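Local structure of NEQ263 (Nanoarchaeum equitans Kin4-M, 5BN3) at residues Thr113-Ile118 and Ile384-Tyr389. The protein probably binds ATP as a subunit of the catalytic core of an archaeal ATP synthase, where it pairs with its partner NeqA. Numbering follows the deposited sequence.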
# COMPACT_ATOMS: atom_id res chain seq x y z
N THR B 113 -8.10 -2.81 41.59
CA THR B 113 -8.60 -3.98 40.87
C THR B 113 -8.18 -5.27 41.55
O THR B 113 -8.80 -6.31 41.36
CB THR B 113 -8.09 -3.99 39.42
OG1 THR B 113 -6.67 -4.18 39.41
CG2 THR B 113 -8.42 -2.69 38.72
N GLY B 114 -7.10 -5.19 42.33
CA GLY B 114 -6.54 -6.38 42.96
C GLY B 114 -5.59 -7.10 42.04
O GLY B 114 -5.05 -8.15 42.38
N ILE B 115 -5.38 -6.52 40.86
CA ILE B 115 -4.49 -7.08 39.85
C ILE B 115 -3.17 -6.30 39.84
O ILE B 115 -3.16 -5.12 39.51
CB ILE B 115 -5.15 -7.03 38.46
CG1 ILE B 115 -6.51 -7.76 38.50
CG2 ILE B 115 -4.25 -7.65 37.41
CD1 ILE B 115 -7.40 -7.46 37.30
N SER B 116 -2.08 -6.97 40.19
CA SER B 116 -0.78 -6.32 40.36
C SER B 116 -0.29 -5.60 39.11
O SER B 116 0.19 -4.47 39.19
CB SER B 116 0.27 -7.33 40.80
OG SER B 116 -0.10 -7.96 42.01
N SER B 117 -0.40 -6.26 37.96
CA SER B 117 0.06 -5.69 36.70
C SER B 117 -0.68 -4.41 36.32
O SER B 117 -0.21 -3.63 35.49
CB SER B 117 -0.05 -6.73 35.58
OG SER B 117 -1.35 -7.26 35.48
N ILE B 118 -1.84 -4.19 36.93
CA ILE B 118 -2.59 -2.95 36.74
C ILE B 118 -2.34 -1.97 37.89
O ILE B 118 -1.91 -0.84 37.66
CB ILE B 118 -4.11 -3.22 36.64
CG1 ILE B 118 -4.43 -3.96 35.33
CG2 ILE B 118 -4.89 -1.92 36.72
CD1 ILE B 118 -5.90 -4.29 35.17
N ILE B 384 3.25 -10.39 37.38
CA ILE B 384 2.20 -10.34 36.37
C ILE B 384 1.28 -11.56 36.47
O ILE B 384 0.05 -11.41 36.53
CB ILE B 384 2.78 -10.25 34.94
CG1 ILE B 384 3.61 -8.97 34.80
CG2 ILE B 384 1.67 -10.27 33.91
CD1 ILE B 384 4.22 -8.80 33.42
N LYS B 385 1.87 -12.75 36.49
CA LYS B 385 1.10 -13.99 36.59
C LYS B 385 0.31 -14.00 37.89
O LYS B 385 0.86 -13.78 38.97
CB LYS B 385 2.03 -15.21 36.51
CG LYS B 385 1.31 -16.55 36.42
CD LYS B 385 2.30 -17.71 36.29
CE LYS B 385 1.59 -19.06 36.29
NZ LYS B 385 0.80 -19.32 35.05
N GLN B 386 -0.99 -14.25 37.77
CA GLN B 386 -1.92 -14.15 38.89
C GLN B 386 -3.22 -14.86 38.54
O GLN B 386 -3.67 -14.80 37.39
CB GLN B 386 -2.18 -12.67 39.20
CG GLN B 386 -3.27 -12.40 40.23
CD GLN B 386 -3.51 -10.92 40.44
OE1 GLN B 386 -2.66 -10.09 40.13
NE2 GLN B 386 -4.68 -10.59 40.98
N ASP B 387 -3.83 -15.54 39.50
CA ASP B 387 -5.05 -16.29 39.23
C ASP B 387 -6.25 -15.38 38.95
O ASP B 387 -6.34 -14.26 39.46
CB ASP B 387 -5.38 -17.24 40.39
CG ASP B 387 -6.48 -18.21 40.05
OD1 ASP B 387 -7.67 -17.89 40.28
OD2 ASP B 387 -6.17 -19.31 39.53
N TYR B 388 -7.17 -15.88 38.13
CA TYR B 388 -8.40 -15.18 37.78
C TYR B 388 -9.25 -14.87 39.01
O TYR B 388 -10.03 -13.91 39.02
CB TYR B 388 -9.18 -16.02 36.76
CG TYR B 388 -10.54 -15.49 36.39
CD1 TYR B 388 -10.70 -14.23 35.85
CD2 TYR B 388 -11.67 -16.28 36.55
CE1 TYR B 388 -11.95 -13.75 35.50
CE2 TYR B 388 -12.93 -15.82 36.20
CZ TYR B 388 -13.06 -14.56 35.67
OH TYR B 388 -14.30 -14.09 35.32
N TYR B 389 -9.11 -15.69 40.05
CA TYR B 389 -9.89 -15.51 41.27
C TYR B 389 -9.05 -14.97 42.42
O TYR B 389 -9.48 -14.99 43.58
CB TYR B 389 -10.55 -16.82 41.67
CG TYR B 389 -11.58 -17.29 40.67
CD1 TYR B 389 -12.74 -16.55 40.46
CD2 TYR B 389 -11.40 -18.46 39.95
CE1 TYR B 389 -13.68 -16.97 39.55
CE2 TYR B 389 -12.35 -18.88 39.04
CZ TYR B 389 -13.48 -18.13 38.84
OH TYR B 389 -14.43 -18.54 37.94
O HOH W 1 -1.25 -9.23 37.68
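Ile384, the last residue of helix 367-384, meets Ser117 through a small apolar touch, its CG2 methyl lying 4.3 Å from Ser117 CB. Its carbonyl takes part through a bridging water, which donates to Ile384 O and to Gln386 OE1 and accepts from Ser117 N at 3.1 Å. At Lys385 the chain leaves helical geometry, and Gln386 sends its side chain across to the residues leading into helix 116-119. CG stands anti to the backbone N (chi1 172°) and the extended chain carries the terminal amide to the backbone of Gly114, Ile115 and Ser116. Gln386 OE1 accepts from Ser116 N at 3.2 Å, in the carbonyl plane on a lone pair, at the first turn of the short helix that has Ile115 as its N-cap residue. Gln386 NE2 donates to Gly114 O over 2.8 Å, with the donor tilted 32° from that carbonyl's plane, and also reaches Glu390 O. The contact thus joins the P-loop-type nucleotide-binding domain to the helical C-terminal domain of an ATPase alpha/beta-family subunit, away from the ADP-binding residue Arg326. With both ends of the amide bonded, its rotation is fixed. Ile115 crosses the glutamine chain at about a right angle, its CG2 methyl 4.0 Å from Gln386 OE1. Ser116 OG instead pairs with Ser397 and Arg392. A leucine in place of Gln386 would probably leave Ser116 N and Gly114 O without these mates and deprive the water of one acceptor. Further along, Asp387 OD1 accepts from Tyr389 N in an Asx turn.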